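Local coordinates for protein 9.5 kDa culture filtrate antigen cfp10A (Mycobacterium tuberculosis, PDB 3DWG) that probably donates sulfur, in its thiocarboxylated form, to the CysM-dependent pathway of cysteine biosynthesis, at residues Met47-Ser50 with Leu55-Phe58; Gly16-Val21 with Ala37-Ile42; Ile61-Glu66 with Thr76-Gly81. One frame throughout, in Å; residues are numbered along the deposited sequence.

Contact 1: Met47-Ser50 with Leu55-Phe58; sequences MDPS and LHRF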
ATOM      1  N   MET C  47      -5.215 -23.485  30.731  1.00 26.31           N
ATOM      2  CA  MET C  47      -4.782 -22.750  31.923  1.00 27.43           C
ATOM      3  C   MET C  47      -3.261 -22.841  32.142  1.00 28.16           C
ATOM      4  O   MET C  47      -2.604 -23.759  31.681  1.00 29.85           O
ATOM      5  CB  MET C  47      -5.536 -23.284  33.162  1.00 27.17           C
ATOM      6  CG  MET C  47      -7.063 -23.181  33.101  1.00 27.48           C
ATOM      7  SD  MET C  47      -7.732 -21.578  32.664  1.00 28.02           S
ATOM      8  CE  MET C  47      -7.634 -20.658  34.213  1.00 30.95           C
ATOM      9  N   ASP C  48      -2.690 -21.868  32.828  1.00 27.94           N
ATOM     10  CA  ASP C  48      -1.259 -21.840  33.090  1.00 30.14           C
ATOM     11  C   ASP C  48      -0.929 -22.856  34.202  1.00 32.90           C
ATOM     12  O   ASP C  48      -1.400 -22.706  35.343  1.00 32.41           O
ATOM     13  CB  ASP C  48      -0.865 -20.401  33.457  1.00 30.05           C
ATOM     14  CG  ASP C  48       0.618 -20.208  33.610  1.00 31.90           C
ATOM     15  OD1 ASP C  48       1.362 -21.186  33.847  1.00 36.23           O
ATOM     16  OD2 ASP C  48       1.015 -19.038  33.553  1.00 35.38           O
ATOM     17  N   PRO C  49      -0.114 -23.885  33.878  1.00 35.86           N
ATOM     18  CA  PRO C  49       0.162 -24.940  34.865  1.00 38.13           C
ATOM     19  C   PRO C  49       0.892 -24.388  36.100  1.00 39.47           C
ATOM     20  O   PRO C  49       0.817 -24.985  37.165  1.00 41.17           O
ATOM     21  CB  PRO C  49       1.068 -25.919  34.103  1.00 37.86           C
ATOM     22  CG  PRO C  49       1.718 -25.088  33.036  1.00 38.56           C
ATOM     23  CD  PRO C  49       0.649 -24.089  32.629  1.00 36.84           C
ATOM     24  N   SER C  50       1.565 -23.253  35.945  1.00 40.21           N
ATOM     25  CA  SER C  50       2.350 -22.622  37.002  1.00 41.13           C
ATOM     26  C   SER C  50       1.649 -21.446  37.670  1.00 40.98           C
ATOM     27  O   SER C  50       2.043 -21.049  38.772  1.00 42.82           O
ATOM     28  CB  SER C  50       3.739 -22.159  36.446  1.00 41.03           C
ATOM     29  N   LEU C  55      -5.177 -17.978  32.347  1.00 23.77           N
ATOM     30  CA  LEU C  55      -4.928 -18.617  31.032  1.00 23.86           C
ATOM     31  C   LEU C  55      -3.445 -18.819  30.779  1.00 23.32           C
ATOM     32  O   LEU C  55      -2.625 -18.067  31.259  1.00 23.75           O
ATOM     33  CB  LEU C  55      -5.487 -17.723  29.907  1.00 23.52           C
ATOM     34  CG  LEU C  55      -7.008 -17.652  29.866  1.00 22.71           C
ATOM     35  CD1 LEU C  55      -7.408 -16.615  28.771  1.00 25.09           C
ATOM     36  CD2 LEU C  55      -7.652 -19.002  29.595  1.00 23.29           C
ATOM     37  N   HIS C  56      -3.142 -19.865  30.013  1.00 23.72           N
ATOM     38  CA  HIS C  56      -1.809 -20.228  29.536  1.00 26.58           C
ATOM     39  C   HIS C  56      -1.326 -19.038  28.729  1.00 25.34           C
ATOM     40  O   HIS C  56      -2.107 -18.431  27.973  1.00 22.66           O
ATOM     41  CB  HIS C  56      -1.955 -21.462  28.627  1.00 27.45           C
ATOM     42  CG  HIS C  56      -0.681 -22.121  28.249  1.00 29.84           C
ATOM     43  ND1 HIS C  56       0.246 -21.552  27.398  1.00 29.56           N
ATOM     44  CD2 HIS C  56      -0.234 -23.368  28.518  1.00 33.54           C
ATOM     45  CE1 HIS C  56       1.239 -22.400  27.207  1.00 35.28           C
ATOM     46  NE2 HIS C  56       0.970 -23.512  27.873  1.00 35.84           N
ATOM     47  N   ARG C  57      -0.049 -18.693  28.904  1.00 25.62           N
ATOM     48  CA  ARG C  57       0.591 -17.585  28.203  1.00 24.44           C
ATOM     49  C   ARG C  57       0.408 -17.661  26.675  1.00 23.62           C
ATOM     50  O   ARG C  57       0.423 -16.643  25.963  1.00 23.51           O
ATOM     51  CB  ARG C  57       2.124 -17.616  28.516  1.00 26.47           C
ATOM     52  N   PHE C  58       0.331 -18.881  26.173  1.00 20.90           N
ATOM     53  CA  PHE C  58       0.269 -19.058  24.712  1.00 20.00           C
ATOM     54  C   PHE C  58      -1.123 -19.422  24.223  1.00 19.98           C
ATOM     55  O   PHE C  58      -1.284 -19.907  23.125  1.00 19.71           O
ATOM     56  CB  PHE C  58       1.252 -20.121  24.177  1.00 20.46           C
ATOM     57  CG  PHE C  58       2.678 -19.752  24.332  1.00 21.27           C
ATOM     58  CD1 PHE C  58       3.083 -18.414  24.248  1.00 23.30           C
ATOM     59  CD2 PHE C  58       3.615 -20.737  24.597  1.00 25.82           C
ATOM     60  CE1 PHE C  58       4.446 -18.068  24.421  1.00 21.98           C
ATOM     61  CE2 PHE C  58       4.964 -20.385  24.761  1.00 26.86           C
ATOM     62  CZ  PHE C  58       5.357 -19.071  24.673  1.00 24.15           C
TER

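Contact 2: Gly16-Val21 with Ala37-Ile42; sequences GGQKSV and ANYSGI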
ATOM      1  N   GLY C  16     -13.173 -34.984  20.372  1.00 28.86           N
ATOM      2  CA  GLY C  16     -13.493 -36.016  19.382  1.00 30.06           C
ATOM      3  C   GLY C  16     -13.266 -35.563  17.953  1.00 30.78           C
ATOM      4  O   GLY C  16     -13.959 -36.004  17.008  1.00 31.31           O
ATOM      5  N   GLY C  17     -12.331 -34.655  17.785  1.00 30.36           N
ATOM      6  CA  GLY C  17     -12.056 -34.086  16.485  1.00 30.15           C
ATOM      7  C   GLY C  17     -12.914 -32.948  15.991  1.00 29.59           C
ATOM      8  O   GLY C  17     -12.690 -32.444  14.937  1.00 29.79           O
ATOM      9  N   GLN C  18     -13.874 -32.518  16.778  1.00 29.09           N
ATOM     10  CA  GLN C  18     -14.818 -31.512  16.350  1.00 29.13           C
ATOM     11  C   GLN C  18     -14.198 -30.109  16.418  1.00 29.09           C
ATOM     12  O   GLN C  18     -13.591 -29.774  17.380  1.00 28.18           O
ATOM     13  CB  GLN C  18     -16.073 -31.534  17.217  1.00 29.71           C
ATOM     14  CG  GLN C  18     -16.895 -32.823  17.164  1.00 29.51           C
ATOM     15  CD  GLN C  18     -17.913 -32.852  18.273  1.00 32.42           C
ATOM     16  OE1 GLN C  18     -17.666 -33.345  19.360  1.00 37.16           O
ATOM     17  NE2 GLN C  18     -19.035 -32.295  18.012  1.00 35.78           N
ATOM     18  N   LYS C  19     -14.432 -29.306  15.396  1.00 28.69           N
ATOM     19  CA  LYS C  19     -13.829 -28.003  15.308  1.00 28.12           C
ATOM     20  C   LYS C  19     -14.648 -26.931  15.939  1.00 28.29           C
ATOM     21  O   LYS C  19     -14.152 -25.884  16.185  1.00 27.38           O
ATOM     22  CB  LYS C  19     -13.444 -27.641  13.872  1.00 29.29           C
ATOM     23  CG  LYS C  19     -14.528 -27.084  13.005  1.00 30.84           C
ATOM     24  CD  LYS C  19     -13.994 -26.770  11.589  1.00 39.59           C
ATOM     25  CE  LYS C  19     -12.764 -27.584  11.288  1.00 44.27           C
ATOM     26  NZ  LYS C  19     -12.363 -27.706   9.836  1.00 50.56           N
ATOM     27  N   SER C  20     -15.927 -27.215  16.142  1.00 26.66           N
ATOM     28  CA  SER C  20     -16.859 -26.291  16.720  1.00 27.12           C
ATOM     29  C   SER C  20     -17.872 -27.000  17.595  1.00 28.15           C
ATOM     30  O   SER C  20     -18.476 -27.928  17.161  1.00 28.32           O
ATOM     31  CB  SER C  20     -17.579 -25.548  15.628  1.00 28.07           C
ATOM     32  OG  SER C  20     -18.543 -24.704  16.147  1.00 30.07           O
ATOM     33  N   VAL C  21     -18.025 -26.560  18.830  1.00 26.34           N
ATOM     34  CA  VAL C  21     -18.864 -27.243  19.790  1.00 25.92           C
ATOM     35  C   VAL C  21     -19.707 -26.264  20.526  1.00 26.51           C
ATOM     36  O   VAL C  21     -19.367 -25.149  20.597  1.00 24.81           O
ATOM     37  CB  VAL C  21     -18.047 -28.073  20.766  1.00 25.71           C
ATOM     38  CG1 VAL C  21     -17.245 -29.082  20.043  1.00 26.55           C
ATOM     39  CG2 VAL C  21     -17.165 -27.195  21.624  1.00 23.61           C
ATOM     40  N   ALA C  37     -16.734 -30.344  31.368  1.00 25.89           N
ATOM     41  CA  ALA C  37     -17.779 -31.382  31.674  1.00 27.91           C
ATOM     42  C   ALA C  37     -17.989 -32.293  30.475  1.00 28.49           C
ATOM     43  O   ALA C  37     -18.242 -33.479  30.639  1.00 28.97           O
ATOM     44  CB  ALA C  37     -19.115 -30.750  32.112  1.00 26.48           C
ATOM     45  N   ASN C  38     -17.936 -31.732  29.258  1.00 28.34           N
ATOM     46  CA  ASN C  38     -18.228 -32.529  28.062  1.00 28.23           C
ATOM     47  C   ASN C  38     -16.983 -33.112  27.382  1.00 29.07           C
ATOM     48  O   ASN C  38     -17.092 -34.115  26.670  1.00 29.92           O
ATOM     49  CB  ASN C  38     -19.066 -31.740  27.049  1.00 28.80           C
ATOM     50  CG  ASN C  38     -20.449 -31.440  27.562  1.00 32.49           C
ATOM     51  OD1 ASN C  38     -21.213 -32.364  27.872  1.00 36.45           O
ATOM     52  ND2 ASN C  38     -20.791 -30.153  27.680  1.00 32.29           N
ATOM     53  N   TYR C  39     -15.823 -32.493  27.645  1.00 27.87           N
ATOM     54  CA  TYR C  39     -14.561 -32.752  26.906  1.00 28.11           C
ATOM     55  C   TYR C  39     -13.384 -32.790  27.870  1.00 29.42           C
ATOM     56  O   TYR C  39     -12.537 -31.871  27.944  1.00 28.18           O
ATOM     57  CB  TYR C  39     -14.348 -31.718  25.768  1.00 28.27           C
ATOM     58  CG  TYR C  39     -15.567 -31.533  24.879  1.00 24.82           C
ATOM     59  CD1 TYR C  39     -16.359 -30.405  24.968  1.00 24.38           C
ATOM     60  CD2 TYR C  39     -15.967 -32.546  23.965  1.00 25.77           C
ATOM     61  CE1 TYR C  39     -17.500 -30.230  24.183  1.00 24.92           C
ATOM     62  CE2 TYR C  39     -17.076 -32.383  23.182  1.00 26.07           C
ATOM     63  CZ  TYR C  39     -17.851 -31.249  23.275  1.00 26.88           C
ATOM     64  OH  TYR C  39     -18.958 -31.101  22.483  1.00 28.86           O
ATOM     65  N   SER C  40     -13.337 -33.877  28.633  1.00 30.35           N
ATOM     66  CA  SER C  40     -12.385 -34.050  29.703  1.00 32.73           C
ATOM     67  C   SER C  40     -10.976 -33.681  29.286  1.00 32.61           C
ATOM     68  O   SER C  40     -10.530 -34.076  28.212  1.00 33.97           O
ATOM     69  CB  SER C  40     -12.432 -35.531  30.137  1.00 33.17           C
ATOM     70  OG  SER C  40     -11.736 -35.736  31.350  1.00 38.60           O
ATOM     71  N   GLY C  41     -10.291 -32.909  30.131  1.00 31.86           N
ATOM     72  CA  GLY C  41      -8.877 -32.582  29.951  1.00 30.16           C
ATOM     73  C   GLY C  41      -8.669 -31.261  29.224  1.00 30.43           C
ATOM     74  O   GLY C  41      -7.534 -30.763  29.153  1.00 30.85           O
ATOM     75  N   ILE C  42      -9.742 -30.693  28.680  1.00 28.74           N
ATOM     76  CA  ILE C  42      -9.567 -29.515  27.818  1.00 28.14           C
ATOM     77  C   ILE C  42      -9.179 -28.317  28.680  1.00 26.81           C
ATOM     78  O   ILE C  42      -8.309 -27.576  28.305  1.00 26.80           O
ATOM     79  CB  ILE C  42     -10.772 -29.236  26.849  1.00 27.35           C
ATOM     80  CG1 ILE C  42     -10.338 -28.309  25.694  1.00 29.63           C
ATOM     81  CG2 ILE C  42     -12.053 -28.708  27.581  1.00 28.66           C
ATOM     82  CD1 ILE C  42     -11.363 -28.139  24.600  1.00 28.82           C
TER

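Contact 3: Ile61-Glu66 with Thr76-Gly81; sequences IYVNDE and TAIADG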
ATOM      1  N   ILE C  61      -7.991 -16.207  23.911  1.00 14.86           N
ATOM      2  CA  ILE C  61      -9.424 -16.437  23.787  1.00 15.18           C
ATOM      3  C   ILE C  61     -10.179 -15.144  23.550  1.00 15.45           C
ATOM      4  O   ILE C  61      -9.907 -14.106  24.165  1.00 15.56           O
ATOM      5  CB  ILE C  61      -9.993 -17.174  25.049  1.00 15.31           C
ATOM      6  CG1 ILE C  61      -9.136 -18.426  25.287  1.00 15.45           C
ATOM      7  CG2 ILE C  61     -11.475 -17.510  24.820  1.00 16.34           C
ATOM      8  CD1 ILE C  61      -9.626 -19.417  26.437  1.00 16.15           C
ATOM      9  N   TYR C  62     -11.154 -15.209  22.634  1.00 16.32           N
ATOM     10  CA  TYR C  62     -11.938 -14.057  22.234  1.00 15.90           C
ATOM     11  C   TYR C  62     -13.442 -14.363  22.356  1.00 17.19           C
ATOM     12  O   TYR C  62     -13.861 -15.463  22.066  1.00 18.05           O
ATOM     13  CB  TYR C  62     -11.599 -13.685  20.772  1.00 16.63           C
ATOM     14  CG  TYR C  62     -10.120 -13.578  20.478  1.00 16.68           C
ATOM     15  CD1 TYR C  62      -9.387 -14.711  20.186  1.00 15.60           C
ATOM     16  CD2 TYR C  62      -9.467 -12.349  20.501  1.00 18.25           C
ATOM     17  CE1 TYR C  62      -8.055 -14.647  19.964  1.00 19.28           C
ATOM     18  CE2 TYR C  62      -8.079 -12.269  20.265  1.00 14.83           C
ATOM     19  CZ  TYR C  62      -7.419 -13.425  19.965  1.00 16.44           C
ATOM     20  OH  TYR C  62      -6.056 -13.481  19.711  1.00 18.81           O
ATOM     21  N   VAL C  63     -14.184 -13.398  22.880  1.00 17.33           N
ATOM     22  CA  VAL C  63     -15.651 -13.506  22.965  1.00 18.62           C
ATOM     23  C   VAL C  63     -16.141 -12.451  21.986  1.00 19.07           C
ATOM     24  O   VAL C  63     -15.807 -11.266  22.150  1.00 19.43           O
ATOM     25  CB  VAL C  63     -16.159 -13.193  24.423  1.00 19.28           C
ATOM     26  CG1 VAL C  63     -17.687 -13.070  24.406  1.00 19.61           C
ATOM     27  CG2 VAL C  63     -15.697 -14.276  25.391  1.00 20.33           C
ATOM     28  N   ASN C  64     -16.941 -12.871  20.997  1.00 20.90           N
ATOM     29  CA  ASN C  64     -17.376 -11.971  19.886  1.00 21.46           C
ATOM     30  C   ASN C  64     -16.212 -11.100  19.345  1.00 20.24           C
ATOM     31  O   ASN C  64     -16.312  -9.874  19.198  1.00 22.12           O
ATOM     32  CB  ASN C  64     -18.534 -11.090  20.266  1.00 21.85           C
ATOM     33  CG  ASN C  64     -19.744 -11.894  20.635  1.00 24.33           C
ATOM     34  OD1 ASN C  64     -19.977 -12.972  20.086  1.00 28.07           O
ATOM     35  ND2 ASN C  64     -20.496 -11.394  21.610  1.00 28.19           N
ATOM     36  N   ASP C  65     -15.091 -11.784  19.161  1.00 19.69           N
ATOM     37  CA  ASP C  65     -13.889 -11.192  18.579  1.00 20.91           C
ATOM     38  C   ASP C  65     -13.061 -10.305  19.498  1.00 19.24           C
ATOM     39  O   ASP C  65     -12.025  -9.794  19.084  1.00 19.82           O
ATOM     40  CB  ASP C  65     -14.224 -10.459  17.279  1.00 21.60           C
ATOM     41  CG  ASP C  65     -14.649 -11.444  16.152  1.00 25.01           C
ATOM     42  OD1 ASP C  65     -14.292 -12.646  16.247  1.00 26.66           O
ATOM     43  OD2 ASP C  65     -15.329 -11.005  15.194  1.00 30.26           O
ATOM     44  N   GLU C  66     -13.448 -10.191  20.779  1.00 18.85           N
ATOM     45  CA  GLU C  66     -12.725  -9.363  21.710  1.00 19.42           C
ATOM     46  C   GLU C  66     -11.901 -10.171  22.688  1.00 16.85           C
ATOM     47  O   GLU C  66     -12.429 -11.048  23.350  1.00 18.16           O
ATOM     48  CB  GLU C  66     -13.688  -8.419  22.470  1.00 18.69           C
ATOM     49  CG  GLU C  66     -14.598  -7.610  21.497  1.00 26.45           C
ATOM     50  CD  GLU C  66     -15.388  -6.482  22.145  1.00 28.01           C
ATOM     51  OE1 GLU C  66     -16.432  -6.129  21.536  1.00 31.54           O
ATOM     52  OE2 GLU C  66     -14.965  -5.993  23.253  1.00 32.99           O
ATOM     53  N   THR C  76     -15.127 -12.546  31.993  1.00 19.49           N
ATOM     54  CA  THR C  76     -15.770 -11.892  30.906  1.00 20.50           C
ATOM     55  C   THR C  76     -17.179 -12.408  30.684  1.00 20.69           C
ATOM     56  O   THR C  76     -17.372 -13.638  30.560  1.00 19.68           O
ATOM     57  CB  THR C  76     -14.944 -12.133  29.622  1.00 18.27           C
ATOM     58  OG1 THR C  76     -13.635 -11.582  29.754  1.00 19.41           O
ATOM     59  CG2 THR C  76     -15.688 -11.473  28.416  1.00 20.88           C
ATOM     60  N   ALA C  77     -18.166 -11.503  30.614  1.00 21.13           N
ATOM     61  CA  ALA C  77     -19.565 -11.913  30.447  1.00 22.17           C
ATOM     62  C   ALA C  77     -19.837 -12.492  29.102  1.00 23.89           C
ATOM     63  O   ALA C  77     -19.294 -12.010  28.076  1.00 24.27           O
ATOM     64  CB  ALA C  77     -20.519 -10.752  30.706  1.00 23.98           C
ATOM     65  N   ILE C  78     -20.704 -13.485  29.095  1.00 24.58           N
ATOM     66  CA  ILE C  78     -21.051 -14.198  27.895  1.00 25.14           C
ATOM     67  C   ILE C  78     -22.569 -14.248  27.816  1.00 27.97           C
ATOM     68  O   ILE C  78     -23.240 -14.482  28.836  1.00 27.97           O
ATOM     69  CB  ILE C  78     -20.379 -15.589  27.846  1.00 27.39           C
ATOM     70  CG1 ILE C  78     -18.900 -15.404  27.470  1.00 23.33           C
ATOM     71  CG2 ILE C  78     -20.983 -16.452  26.765  1.00 26.53           C
ATOM     72  CD1 ILE C  78     -18.144 -16.648  27.320  1.00 25.27           C
ATOM     73  N   ALA C  79     -23.113 -14.002  26.625  1.00 28.27           N
ATOM     74  CA  ALA C  79     -24.577 -14.003  26.466  1.00 29.59           C
ATOM     75  C   ALA C  79     -24.938 -15.084  25.476  1.00 31.04           C
ATOM     76  O   ALA C  79     -24.093 -15.517  24.672  1.00 30.16           O
ATOM     77  CB  ALA C  79     -25.048 -12.650  25.984  1.00 29.82           C
ATOM     78  N   ASP C  80     -26.188 -15.544  25.518  1.00 30.59           N
ATOM     79  CA  ASP C  80     -26.694 -16.461  24.514  1.00 31.25           C
ATOM     80  C   ASP C  80     -26.413 -15.978  23.075  1.00 29.85           C
ATOM     81  O   ASP C  80     -26.564 -14.800  22.756  1.00 31.39           O
ATOM     82  CB  ASP C  80     -28.206 -16.613  24.727  1.00 31.43           C
ATOM     83  CG  ASP C  80     -28.795 -17.790  23.979  1.00 36.69           C
ATOM     84  OD1 ASP C  80     -28.221 -18.902  23.990  1.00 39.66           O
ATOM     85  OD2 ASP C  80     -29.883 -17.594  23.387  1.00 42.95           O
ATOM     86  N   GLY C  81     -25.987 -16.885  22.207  1.00 29.79           N
ATOM     87  CA  GLY C  81     -25.655 -16.554  20.842  1.00 28.71           C
ATOM     88  C   GLY C  81     -24.225 -16.064  20.605  1.00 28.95           C
ATOM     89  O   GLY C  81     -23.812 -15.867  19.449  1.00 28.32           O
TER

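Contact 1: Met47-Ser50 with Leu55-Phe58
The loop between helix 42-46 and strand 59-63 of this ubiquitin-like fold doubles back on itself here, and the backbones of M47 and L55 are joined across it in a single isolated beta bridge. Their CA atoms lie 4.2 Å apart, and M47 C comes to 3.7 Å from H56 N. Both side chains leave the backbone on the far side from the opposing segment, yet they meet: M47 SD sits 4.0 Å from L55 CD2. The methionine chain is bent at chi2 and chi3 (-51° and -80°), which curls the sulfur back toward the leucine, and M47 CE ends beside L55 N. One step on, D48 lays its CB, not its carboxylate, against the other segment, 3.7 Å from L55 O. The carboxylate is turned to its own chain: S50 N donates to D48 OD1 at 3.0 Å, closing an Asx turn through P49, with the donor above the carboxylate plane (38° out of it); S51 N adds a weak bond to the same oxygen. H56, like D48, bonds a polar atom within its own segment. Its ring has M47 O near its plane at the edge, 4.0 Å from H56 CD2, while P49 CD approaches obliquely. H56 ND1 accepts from F58 N at 2.9 Å, the donor lying in the ring plane, and this fixes the rotation of the imidazole. Backbone bonds also link D48 with K54 and H56 with L46, the residues just before the two segments. L55 reaches V68, R69 and L74 in the following loops, H56 and F58 also pack against a chain of another protein, and F58 pairs with A89 just after strand 83-88, where the loop passes on to strand 59-63.

Contact 2: Gly16-Val21 with Ala37-Ile42
Y39 lays the hydroxyl end of its ring over V21, the two side chains coming from opposite directions. Y39 OH stands 3.6 Å from V21 CB and the same distance from V21 CG1, while V21 CG2 touches the ring farther back, 4.0 Å from Y39 CE1. V21 CG1 also lies 3.9 Å from Y39 CZ, set obliquely to the ring. V21 turns CG1 anti to its carbonyl carbon (chi1 -59°), and CG2 falls between the backbone N and that carbon, which brings both methyls to the same side of the tyrosine ring. Q18 adds a thinner contact near the hydroxyl end, oblique to the ring: its extended chain crosses Y39 at about a right angle, with amide and ring planes 70° apart. The ring is held from its own chain as well, since N38 CB covers the face turned away from V21, 3.6 Å above the plane and offset toward the rim. Y39 is the residue at which the chain leaves the helical conformation after helix 28-38, the main helix packed on the sheet in this ubiquitin-like ThiS-family fold, and strand 20-23, which carries V21, is the outermost strand on that side. The tyrosine therefore bridges the end of the helix to the sheet edge. A type II beta turn follows from Y39 to I42, closed by I42 N to Y39 O at 3.1 Å, with G41 at positive phi (94°) in its third position. Around the turn, G41 N is bonded to E36 OE2 and S40 O to H14 ND1, and T15 touches the tyrosine. V21 is also backed by L35 of the helix and V5 of the adjacent strand 3-6, with which it pairs.

Contact 3: Ile61-Glu66 with Thr76-Gly81
V63 meets I78 through both its methyls. V63 CG2 lies 3.9 Å from I78 CD1, and I78 CG1 is 4.0 Å from V63 CG2 and equally far from V63 CG1; the two side chains cross at a slant, with I78 CG1 set against both valine methyls and CD1 against CG2. V63 CG1, anti to the backbone N (chi1 170°), also reaches the carbonyl of A77, whose O is 4.1 Å from it. T76 adds its methyl: T76 CG2 touches V63 CG2 at 4.1 Å, while its hydroxyl turns elsewhere, bonded to G73 O and to S71 OG.

In the next shell, V63 ends strand 59-63 and begins a type I' turn to E66, closed by V63 N to E66 O (3.0 Å) and by E66 N to V63 O (2.9 Å), a tight two-residue hairpin loop with N64 and D65 at positive phi. N64 ND2 is bonded to D82 OD1 and N64 OD1 to S83 N, which fixes the side-chain amide. V68 and D82 pack on V63, and I78 reaches V84 of strand 83-88 and V31 of helix 28-38. Side chain to side chain the contact is apolar, and the one polar atom near it, A77 O, meets a methyl, so the loop is joined to the strand end by shape and burial, and the polar bonds lie around it.

Contact 3 is buried, contact 2 is partly so, and contact 1 lies at the surface. Contacts 2 and 3 both reach the same sheet and helix 28-38, one at the outer strand 20-23 and the other at the end of strand 59-63, their centres 18 Å apart. Contact 1 belongs to the loop leading into strand 59-63 and touches contact 3 through L55 CD2 and I61 CD1, 3.7 Å apart, although their centres lie on opposite sides of the chain's centre. Aliphatic methyls make contact 3, an aromatic ring on a valine makes contact 2, and contact 1 combines a backbone bridge and a methionine-leucine touch with polar side chains that bond within their own segments.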